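PDB 2XQ0: leukotriene A-4 hydrolase from Saccharomyces cerevisiae, which trims amino acids from the N-termini of di- and tripeptides as a zinc aminopeptidase of the M1 family, with weak epoxide hydrolase activity in vitro. Local coordinates for residues 224-229 against 261-266; 235-240 against 291-296; 411-416 against 433-438. All coordinates share one frame; numbering follows the deposited sequence.

Interaction 1. Residues 224-229 against 261-266; sequences TVYTEP and TYDILV
Thr224 meets Asp263 one residue ahead of the first bridge of a parallel strand pair, in the five-stranded mixed sheet of the M1 peptidase domain. The chain leaves strand 223-227, passes through helices 229-239 and 243-253, and returns as strand 264-266 beside the first, a beta-alpha-beta crossover. Thr224 N donates to Asp263 OD1 at 2.9 Å, meeting the carboxylate from above its plane. One water joins Thr224 OG1 to Asp263 OD1, and a second joins Tyr226 OH to Asp263 OD2. Were Asp263 replaced by an alanine, Thr224 N and the two waters would probably lose the carboxylate they share. Tyr262, one residue before Asp263, turns away from strand 223-227; its hydroxyl is hydrogen-bonded to that of Thr282, and it touches the catalytic Glu302. The backbone ladder begins with Ile264 N to Thr224 O (3.1 Å). Val225 pairs with Ile264 and turns its side chain to the same sheet face, where its CG2 packs on Val266 CG2 at 3.9 Å. Cys235 of helix 229-239 covers this face. Tyr226 and Leu265 point to the opposite face. Tyr226 N donates to Ile264 O (2.8 Å), and Tyr226 O accepts from Val266 N (2.8 Å). The Tyr226 CB rests on Leu265 CD1, while the ring brings its CE2 edge to Asp263 OD2; ring and carboxylate planes stand 58° apart. At Thr227 the hydroxyl takes over from the ladder. Lying anti to the backbone N (chi1 -172°), Thr227 OG1 sits alongside the Val266 side chain and donates to Val266 O at 3.0 Å, tilted 25° from the carbonyl plane.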
loop_
_atom_site.group_PDB
_atom_site.type_symbol
_atom_site.label_atom_id
_atom_site.label_comp_id
_atom_site.label_asym_id
_atom_site.label_seq_id
_atom_site.Cartn_x
_atom_site.Cartn_y
_atom_site.Cartn_z
ATOM N N THR A 224 -0.528 19.875 -4.604
ATOM C CA THR A 224 0.739 20.165 -5.243
ATOM C C THR A 224 1.444 18.851 -5.463
ATOM O O THR A 224 1.353 17.961 -4.633
ATOM C CB THR A 224 1.593 21.025 -4.317
ATOM O OG1 THR A 224 0.854 22.207 -3.952
ATOM C CG2 THR A 224 2.903 21.403 -4.978
ATOM N N VAL A 225 2.150 18.712 -6.571
ATOM C CA VAL A 225 2.993 17.531 -6.733
ATOM C C VAL A 225 4.473 17.873 -6.515
ATOM O O VAL A 225 4.929 18.953 -6.907
ATOM C CB VAL A 225 2.773 16.843 -8.102
ATOM C CG1 VAL A 225 3.150 17.783 -9.260
ATOM C CG2 VAL A 225 3.586 15.542 -8.182
ATOM N N TYR A 226 5.202 16.957 -5.872
ATOM C CA TYR A 226 6.631 17.100 -5.600
ATOM C C TYR A 226 7.368 15.979 -6.317
ATOM O O TYR A 226 6.898 14.857 -6.330
ATOM C CB TYR A 226 6.907 17.017 -4.096
ATOM C CG TYR A 226 6.369 18.185 -3.323
ATOM C CD1 TYR A 226 7.173 19.283 -3.055
ATOM C CD2 TYR A 226 5.050 18.200 -2.858
ATOM C CE1 TYR A 226 6.687 20.372 -2.356
ATOM C CE2 TYR A 226 4.557 19.288 -2.150
ATOM C CZ TYR A 226 5.385 20.370 -1.907
ATOM O OH TYR A 226 4.923 21.468 -1.211
ATOM N N THR A 227 8.495 16.287 -6.952
ATOM C CA THR A 227 9.307 15.256 -7.587
ATOM C C THR A 227 10.624 15.842 -8.075
ATOM O O THR A 227 10.899 17.018 -7.851
ATOM C CB THR A 227 8.587 14.546 -8.759
ATOM O OG1 THR A 227 9.374 13.430 -9.208
ATOM C CG2 THR A 227 8.348 15.493 -9.912
ATOM N N GLU A 228 11.434 15.020 -8.731
ATOM C CA GLU A 228 12.682 15.514 -9.309
ATOM C C GLU A 228 12.375 16.423 -10.494
ATOM O O GLU A 228 11.480 16.128 -11.306
ATOM C CB GLU A 228 13.586 14.344 -9.710
ATOM C CG GLU A 228 14.056 13.480 -8.530
ATOM C CD GLU A 228 14.682 12.154 -8.962
ATOM O OE1 GLU A 228 13.928 11.164 -9.119
ATOM O OE2 GLU A 228 15.922 12.102 -9.141
ATOM N N PRO A 229 13.107 17.545 -10.602
ATOM C CA PRO A 229 12.835 18.516 -11.672
ATOM C C PRO A 229 12.621 17.881 -13.055
ATOM O O PRO A 229 11.711 18.300 -13.777
ATOM C CB PRO A 229 14.079 19.405 -11.659
ATOM C CG PRO A 229 14.550 19.347 -10.207
ATOM C CD PRO A 229 14.244 17.945 -9.749
ATOM N N THR A 261 -4.440 20.247 2.785
ATOM C CA THR A 261 -3.925 20.003 1.453
ATOM C C THR A 261 -3.950 18.510 1.171
ATOM O O THR A 261 -3.961 17.696 2.094
ATOM C CB THR A 261 -2.487 20.496 1.331
ATOM O OG1 THR A 261 -1.685 19.835 2.317
ATOM C CG2 THR A 261 -2.426 22.010 1.554
ATOM N N TYR A 262 -4.005 18.170 -0.109
ATOM C CA TYR A 262 -3.745 16.809 -0.562
ATOM C C TYR A 262 -2.605 16.829 -1.588
ATOM O O TYR A 262 -2.816 17.135 -2.769
ATOM C CB TYR A 262 -4.982 16.152 -1.174
ATOM C CG TYR A 262 -4.666 14.719 -1.533
ATOM C CD1 TYR A 262 -4.732 13.711 -0.568
ATOM C CD2 TYR A 262 -4.208 14.384 -2.794
ATOM C CE1 TYR A 262 -4.410 12.396 -0.891
ATOM C CE2 TYR A 262 -3.874 13.067 -3.122
ATOM C CZ TYR A 262 -3.977 12.087 -2.171
ATOM O OH TYR A 262 -3.635 10.791 -2.498
ATOM N N ASP A 263 -1.393 16.516 -1.135
ATOM C CA ASP A 263 -0.222 16.628 -1.991
ATOM C C ASP A 263 0.288 15.247 -2.343
ATOM O O ASP A 263 0.010 14.285 -1.639
ATOM C CB ASP A 263 0.880 17.412 -1.278
ATOM C CG ASP A 263 0.525 18.878 -1.083
ATOM O OD1 ASP A 263 -0.406 19.390 -1.759
ATOM O OD2 ASP A 263 1.205 19.526 -0.266
ATOM N N ILE A 264 1.041 15.163 -3.436
ATOM C CA ILE A 264 1.617 13.905 -3.893
ATOM C C ILE A 264 3.131 14.034 -4.102
ATOM O O ILE A 264 3.583 14.953 -4.772
ATOM C CB ILE A 264 0.955 13.462 -5.199
ATOM C CG1 ILE A 264 -0.553 13.304 -4.996
ATOM C CG2 ILE A 264 1.614 12.152 -5.744
ATOM C CD1 ILE A 264 -1.330 13.157 -6.283
ATOM N N LEU A 265 3.906 13.122 -3.510
ATOM C CA LEU A 265 5.336 13.012 -3.790
ATOM C C LEU A 265 5.541 11.885 -4.781
ATOM O O LEU A 265 5.219 10.745 -4.472
ATOM C CB LEU A 265 6.128 12.680 -2.508
ATOM C CG LEU A 265 7.596 12.292 -2.724
ATOM C CD1 LEU A 265 8.370 13.459 -3.262
ATOM C CD2 LEU A 265 8.257 11.775 -1.420
ATOM N N VAL A 266 6.057 12.191 -5.974
ATOM C CA VAL A 266 6.343 11.143 -6.944
ATOM C C VAL A 266 7.784 10.745 -6.723
ATOM O O VAL A 266 8.708 11.506 -7.019
ATOM C CB VAL A 266 6.098 11.572 -8.410
ATOM C CG1 VAL A 266 6.577 10.486 -9.350
ATOM C CG2 VAL A 266 4.598 11.848 -8.644
HETATM O O HOH W 1 -0.770 21.883 -1.811
HETATM O O HOH W 2 2.113 21.879 -0.525
#

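Interaction 2. Residues 235-240 against 291-296; sequences CQWEFE and HDRSNI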
loop_
_atom_site.group_PDB
_atom_site.type_symbol
_atom_site.label_atom_id
_atom_site.label_comp_id
_atom_site.label_asym_id
_atom_site.label_seq_id
_atom_site.Cartn_x
_atom_site.Cartn_y
_atom_site.Cartn_z
ATOM N N CYS A 235 4.672 14.891 -14.377
ATOM C CA CYS A 235 3.848 14.530 -13.222
ATOM C C CYS A 235 2.673 15.482 -13.112
ATOM O O CYS A 235 1.551 15.071 -12.867
ATOM C CB CYS A 235 4.682 14.598 -11.947
ATOM S SG CYS A 235 5.885 13.268 -11.833
ATOM N N GLN A 236 2.940 16.769 -13.308
ATOM C CA GLN A 236 1.883 17.774 -13.223
ATOM C C GLN A 236 0.777 17.481 -14.223
ATOM O O GLN A 236 -0.420 17.548 -13.899
ATOM C CB GLN A 236 2.453 19.184 -13.421
ATOM C CG GLN A 236 1.440 20.294 -13.189
ATOM C CD GLN A 236 1.993 21.663 -13.519
ATOM O OE1 GLN A 236 2.935 21.792 -14.294
ATOM N NE2 GLN A 236 1.414 22.689 -12.926
ATOM N N TRP A 237 1.165 17.133 -15.444
ATOM C CA TRP A 237 0.167 16.875 -16.468
ATOM C C TRP A 237 -0.648 15.639 -16.097
ATOM O O TRP A 237 -1.845 15.588 -16.325
ATOM C CB TRP A 237 0.820 16.685 -17.846
ATOM C CG TRP A 237 -0.196 16.469 -18.932
ATOM C CD1 TRP A 237 -0.808 17.433 -19.684
ATOM C CD2 TRP A 237 -0.723 15.215 -19.378
ATOM N NE1 TRP A 237 -1.687 16.852 -20.571
ATOM C CE2 TRP A 237 -1.647 15.491 -20.409
ATOM C CE3 TRP A 237 -0.496 13.882 -19.015
ATOM C CZ2 TRP A 237 -2.353 14.485 -21.068
ATOM C CZ3 TRP A 237 -1.200 12.881 -19.670
ATOM C CH2 TRP A 237 -2.115 13.192 -20.691
ATOM N N GLU A 238 0.002 14.648 -15.505
ATOM C CA GLU A 238 -0.668 13.374 -15.257
ATOM C C GLU A 238 -1.770 13.517 -14.207
ATOM O O GLU A 238 -2.772 12.808 -14.259
ATOM C CB GLU A 238 0.330 12.289 -14.849
ATOM C CG GLU A 238 -0.175 10.849 -15.039
ATOM C CD GLU A 238 0.160 10.281 -16.432
ATOM O OE1 GLU A 238 0.943 10.919 -17.161
ATOM O OE2 GLU A 238 -0.348 9.196 -16.785
ATOM N N PHE A 239 -1.603 14.463 -13.282
ATOM C CA PHE A 239 -2.477 14.556 -12.112
ATOM C C PHE A 239 -3.414 15.751 -12.142
ATOM O O PHE A 239 -4.436 15.761 -11.453
ATOM C CB PHE A 239 -1.635 14.663 -10.833
ATOM C CG PHE A 239 -0.824 13.438 -10.532
ATOM C CD1 PHE A 239 -1.371 12.174 -10.668
ATOM C CD2 PHE A 239 0.476 13.552 -10.077
ATOM C CE1 PHE A 239 -0.619 11.042 -10.383
ATOM C CE2 PHE A 239 1.221 12.428 -9.783
ATOM C CZ PHE A 239 0.674 11.173 -9.945
ATOM N N GLU A 240 -3.046 16.776 -12.905
ATOM C CA GLU A 240 -3.688 18.093 -12.749
ATOM C C GLU A 240 -5.115 18.125 -13.264
ATOM O O GLU A 240 -5.853 19.064 -12.967
ATOM C CB GLU A 240 -2.905 19.198 -13.471
ATOM C CG GLU A 240 -2.991 19.086 -14.978
ATOM C CD GLU A 240 -2.078 20.076 -15.721
ATOM O OE1 GLU A 240 -1.533 21.026 -15.106
ATOM O OE2 GLU A 240 -1.903 19.891 -16.938
ATOM N N HIS A 291 1.770 8.988 -19.197
ATOM C CA HIS A 291 1.633 10.021 -20.230
ATOM C C HIS A 291 0.252 10.075 -20.879
ATOM O O HIS A 291 0.034 10.859 -21.798
ATOM C CB HIS A 291 2.734 9.905 -21.302
ATOM C CG HIS A 291 4.121 10.067 -20.757
ATOM N ND1 HIS A 291 4.904 8.994 -20.383
ATOM C CD2 HIS A 291 4.851 11.174 -20.492
ATOM C CE1 HIS A 291 6.062 9.435 -19.922
ATOM N NE2 HIS A 291 6.056 10.754 -19.976
ATOM N N ASP A 292 -0.678 9.263 -20.393
ATOM C CA ASP A 292 -2.050 9.298 -20.904
ATOM C C ASP A 292 -3.094 9.354 -19.787
ATOM O O ASP A 292 -4.288 9.515 -20.054
ATOM C CB ASP A 292 -2.317 8.086 -21.795
ATOM C CG ASP A 292 -2.157 6.779 -21.053
ATOM O OD1 ASP A 292 -1.937 6.814 -19.825
ATOM O OD2 ASP A 292 -2.252 5.714 -21.697
ATOM N N ARG A 293 -2.634 9.213 -18.546
ATOM C CA ARG A 293 -3.498 9.234 -17.364
ATOM C C ARG A 293 -4.241 7.928 -17.084
ATOM O O ARG A 293 -5.330 7.949 -16.514
ATOM C CB ARG A 293 -4.477 10.405 -17.421
ATOM C CG ARG A 293 -3.787 11.737 -17.363
ATOM C CD ARG A 293 -4.694 12.877 -17.755
ATOM N NE ARG A 293 -3.998 14.154 -17.648
ATOM C CZ ARG A 293 -4.446 15.293 -18.163
ATOM N NH1 ARG A 293 -5.585 15.311 -18.846
ATOM N NH2 ARG A 293 -3.754 16.410 -18.008
ATOM N N SER A 294 -3.630 6.798 -17.438
ATOM C CA SER A 294 -4.245 5.479 -17.265
ATOM C C SER A 294 -4.240 4.931 -15.843
ATOM O O SER A 294 -5.150 4.189 -15.464
ATOM C CB SER A 294 -3.545 4.453 -18.156
ATOM O OG SER A 294 -3.451 4.905 -19.489
ATOM N N ASN A 295 -3.221 5.283 -15.060
ATOM C CA ASN A 295 -2.960 4.614 -13.791
ATOM C C ASN A 295 -3.357 5.363 -12.526
ATOM O O ASN A 295 -2.878 5.040 -11.438
ATOM C CB ASN A 295 -1.475 4.282 -13.679
ATOM C CG ASN A 295 -1.030 3.308 -14.721
ATOM O OD1 ASN A 295 -1.846 2.558 -15.266
ATOM N ND2 ASN A 295 0.271 3.308 -15.020
ATOM N N ILE A 296 -4.218 6.356 -12.646
ATOM C CA ILE A 296 -4.415 7.257 -11.513
ATOM C C ILE A 296 -5.292 6.724 -10.364
ATOM O O ILE A 296 -5.371 7.350 -9.301
ATOM C CB ILE A 296 -4.881 8.645 -11.977
ATOM C CG1 ILE A 296 -6.020 8.515 -12.979
ATOM C CG2 ILE A 296 -3.715 9.410 -12.604
ATOM C CD1 ILE A 296 -6.388 9.819 -13.619
HETATM O O HOH W 3 -1.525 7.412 -15.368
HETATM O O HOH W 4 -4.188 19.192 -18.688
#
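The guanidinium of Arg293 lies flat on the indole of Trp237, with the two planes only 18° apart. This is a cation-pi stack: Arg293 CZ sits 3.7 Å from the centroid of the six-membered ring of Trp237, over its face. The arginine chain, extended from CG to NE, crosses the tryptophan at about a right angle, and its CD adds a CH-pi contact to the same ring. The guanidinium also reaches the helix backbone edge-on. Its NE (2.9 Å) and NH2 (2.7 Å) both donate to Trp237 O, and that oxygen lies close to the guanidinium plane. Stack and side-on grip together fix the rotation of the group. Glu240 stands nearby with its carboxylate turned 70° from the guanidinium. A water bridges Glu240 OE2 and Arg293 NH2.

The Glu238 chain bends at chi2 (90°), bringing the carboxylate to the loop. OE1 of Glu238 accepts from His291 N on its syn side at 2.9 Å. OE2 of Glu238 accepts from Arg293 N at 2.9 Å, from above the carboxylate plane. The same OE2 takes Ala290 N and a water that also binds Asn295 N. Several donors around one buried carboxylate would probably steady its negative charge. Asp292 OD1 accepts from Ser294 N, forming an Asx turn. Among buried side chains, Ile296 CG2 meets the edge of the Phe239 ring at 4.1 Å.

The contact thus ties helix 229-239 to the loop that leads into helix 297-311, the bearer of the zinc-binding HExxH motif, while Phe239 also packs on strands 215-220 and 264-266.

Interaction 3. Residues 411-416 against 433-438; sequences DPFIRH and DTLYEF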
loop_
_atom_site.group_PDB
_atom_site.type_symbol
_atom_site.label_atom_id
_atom_site.label_comp_id
_atom_site.label_asym_id
_atom_site.label_seq_id
_atom_site.Cartn_x
_atom_site.Cartn_y
_atom_site.Cartn_z
ATOM N N ASP A 411 -24.790 4.479 2.471
ATOM C CA ASP A 411 -23.995 5.693 2.611
ATOM C C ASP A 411 -24.217 6.435 3.935
ATOM O O ASP A 411 -23.272 7.015 4.483
ATOM C CB ASP A 411 -24.176 6.617 1.402
ATOM C CG ASP A 411 -23.431 6.111 0.163
ATOM O OD1 ASP A 411 -22.939 4.959 0.200
ATOM O OD2 ASP A 411 -23.333 6.860 -0.840
ATOM N N PRO A 412 -25.452 6.416 4.463
ATOM C CA PRO A 412 -25.660 7.019 5.788
ATOM C C PRO A 412 -24.847 6.314 6.872
ATOM O O PRO A 412 -24.311 6.974 7.765
ATOM C CB PRO A 412 -27.151 6.807 6.035
ATOM C CG PRO A 412 -27.742 6.801 4.663
ATOM C CD PRO A 412 -26.732 6.097 3.804
ATOM N N PHE A 413 -24.755 4.992 6.798
ATOM C CA PHE A 413 -23.898 4.256 7.729
ATOM C C PHE A 413 -22.420 4.650 7.579
ATOM O O PHE A 413 -21.718 4.873 8.562
ATOM C CB PHE A 413 -24.030 2.745 7.552
ATOM C CG PHE A 413 -23.001 1.965 8.336
ATOM C CD1 PHE A 413 -23.098 1.861 9.718
ATOM C CD2 PHE A 413 -21.917 1.369 7.695
ATOM C CE1 PHE A 413 -22.138 1.161 10.453
ATOM C CE2 PHE A 413 -20.960 0.668 8.416
ATOM C CZ PHE A 413 -21.081 0.559 9.808
ATOM N N ILE A 414 -21.949 4.709 6.342
ATOM C CA ILE A 414 -20.564 5.077 6.063
ATOM C C ILE A 414 -20.204 6.414 6.727
ATOM O O ILE A 414 -19.177 6.543 7.399
ATOM C CB ILE A 414 -20.347 5.158 4.549
ATOM C CG1 ILE A 414 -20.476 3.763 3.933
ATOM C CG2 ILE A 414 -19.008 5.783 4.210
ATOM C CD1 ILE A 414 -20.280 3.770 2.423
ATOM N N ARG A 415 -21.062 7.408 6.550
ATOM C CA ARG A 415 -20.837 8.700 7.182
ATOM C C ARG A 415 -20.854 8.591 8.704
ATOM O O ARG A 415 -20.078 9.257 9.383
ATOM C CB ARG A 415 -21.900 9.700 6.737
ATOM C CG ARG A 415 -21.631 10.265 5.360
ATOM C CD ARG A 415 -22.921 10.607 4.651
ATOM N NE ARG A 415 -22.715 10.589 3.210
ATOM C CZ ARG A 415 -23.692 10.556 2.319
ATOM N NH1 ARG A 415 -23.400 10.545 1.025
ATOM N NH2 ARG A 415 -24.955 10.537 2.725
ATOM N N HIS A 416 -21.757 7.771 9.235
ATOM C CA HIS A 416 -21.901 7.649 10.683
ATOM C C HIS A 416 -20.641 7.021 11.252
ATOM O O HIS A 416 -20.064 7.515 12.231
ATOM C CB HIS A 416 -23.114 6.779 11.020
ATOM C CG HIS A 416 -23.301 6.553 12.483
ATOM N ND1 HIS A 416 -22.902 5.397 13.115
ATOM C CD2 HIS A 416 -23.836 7.342 13.444
ATOM C CE1 HIS A 416 -23.190 5.478 14.402
ATOM N NE2 HIS A 416 -23.755 6.649 14.627
ATOM N N ASP A 433 -20.585 -3.680 16.298
ATOM C CA ASP A 433 -21.504 -2.975 17.193
ATOM C C ASP A 433 -22.111 -1.755 16.508
ATOM O O ASP A 433 -23.293 -1.484 16.641
ATOM C CB ASP A 433 -20.781 -2.478 18.448
ATOM C CG ASP A 433 -20.187 -3.595 19.263
ATOM O OD1 ASP A 433 -20.656 -4.733 19.131
ATOM O OD2 ASP A 433 -19.258 -3.325 20.050
ATOM N N THR A 434 -21.277 -0.980 15.832
ATOM C CA THR A 434 -21.740 0.244 15.196
ATOM C C THR A 434 -22.731 -0.068 14.079
ATOM O O THR A 434 -23.743 0.628 13.900
ATOM C CB THR A 434 -20.562 1.035 14.616
ATOM O OG1 THR A 434 -19.633 1.336 15.671
ATOM C CG2 THR A 434 -21.070 2.327 13.970
ATOM N N LEU A 435 -22.428 -1.114 13.320
ATOM C CA LEU A 435 -23.292 -1.520 12.233
ATOM C C LEU A 435 -24.644 -1.880 12.831
ATOM O O LEU A 435 -25.684 -1.431 12.348
ATOM C CB LEU A 435 -22.661 -2.687 11.455
ATOM C CG LEU A 435 -23.342 -3.235 10.194
ATOM C CD1 LEU A 435 -23.367 -2.211 9.056
ATOM C CD2 LEU A 435 -22.637 -4.496 9.748
ATOM N N TYR A 436 -24.633 -2.660 13.910
ATOM C CA TYR A 436 -25.886 -3.088 14.535
ATOM C C TYR A 436 -26.660 -1.935 15.191
ATOM O O TYR A 436 -27.872 -1.867 15.076
ATOM C CB TYR A 436 -25.664 -4.231 15.531
ATOM C CG TYR A 436 -25.711 -5.614 14.910
ATOM C CD1 TYR A 436 -24.616 -6.136 14.228
ATOM C CD2 TYR A 436 -26.853 -6.401 15.015
ATOM C CE1 TYR A 436 -24.662 -7.405 13.669
ATOM C CE2 TYR A 436 -26.912 -7.665 14.454
ATOM C CZ TYR A 436 -25.818 -8.161 13.784
ATOM O OH TYR A 436 -25.877 -9.423 13.241
ATOM N N GLU A 437 -25.963 -1.021 15.858
ATOM C CA GLU A 437 -26.652 0.121 16.454
ATOM C C GLU A 437 -27.301 1.003 15.377
ATOM O O GLU A 437 -28.356 1.604 15.605
ATOM C CB GLU A 437 -25.699 0.954 17.315
ATOM C CG GLU A 437 -25.070 0.201 18.472
ATOM C CD GLU A 437 -23.785 0.856 18.964
ATOM O OE1 GLU A 437 -23.304 1.811 18.308
ATOM O OE2 GLU A 437 -23.252 0.408 20.004
ATOM N N PHE A 438 -26.677 1.072 14.204
ATOM C CA PHE A 438 -27.148 1.968 13.155
ATOM C C PHE A 438 -28.403 1.459 12.431
ATOM O O PHE A 438 -29.244 2.250 12.001
ATOM C CB PHE A 438 -26.035 2.276 12.144
ATOM C CG PHE A 438 -26.380 3.386 11.208
ATOM C CD1 PHE A 438 -26.297 4.706 11.620
ATOM C CD2 PHE A 438 -26.824 3.115 9.934
ATOM C CE1 PHE A 438 -26.635 5.746 10.761
ATOM C CE2 PHE A 438 -27.170 4.148 9.066
ATOM C CZ PHE A 438 -27.075 5.464 9.486
#
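Phe413 and Phe438 meet as an offset edge-to-face pair, the edge of Phe413 turned to the face of Phe438, centroids 5.8 Å apart and planes at 60°. They join helix 407-420 to helix 428-438, whose short segments here run at 129° with axes 10.6 Å apart. Side chains, chiefly the two rings and Leu435, span the distance between the helices.

The tight part is built round Phe413. With CG anti to the backbone N (chi1 171°), its ring extends across to the other helix. One face receives Leu435 CD1, a CH-pi contact 3.7 Å from the centroid of the Phe413 ring and nearly over its centre. CE1 of Phe413 comes within 3.4 Å of CA of Leu435. The Phe413 backbone serves as a floor for the other ring: Phe413 CA lies over the face of Phe438, 3.9 Å from that ring's centroid. Trp326 of helix 321-339 and Leu446 of helix 443-447 extend this packing, touching Phe413 and Leu435 respectively.

The other side of the contact is nearer solvent. Exposed Pro412 sets its CB against Phe438 CZ at 3.7 Å. His416, partly exposed, slides past Phe438 in the opposite direction, with the two ring planes at 36°. Phe438 CD1 lies over the His416 face, and Thr434 CG2 sits at the imidazole edge. Thr434 presents its methyl here, while its hydroxyl bonds to Lys420.

Phe413, His416 and Phe438 form an aromatic cluster. With no polar bond between the segments, the two helices probably owe their fit to apolar burial and ring packing rather than to directed polar bonds.

Interactions 1 and 2 are neighbours, with centres about 12 Å apart, and both use the crossover unit of strand 223-227 and helix 229-239. They touch directly: Val266 CG2 lies 3.6 Å from Phe239 CE2, and Cys235 packs on Val225, Thr227 and Val266. Interaction 1 is buried and relies on the regular backbone ladder of a sheet. Interaction 2 is partly buried and relies on charged side chains gripping backbone atoms. Interaction 3 stands apart, its centre about 35 Å from the centre of each of the other two, between helices away from the annotated sites. Like interaction 2 it is partly buried, but its chemistry is aromatic and aliphatic.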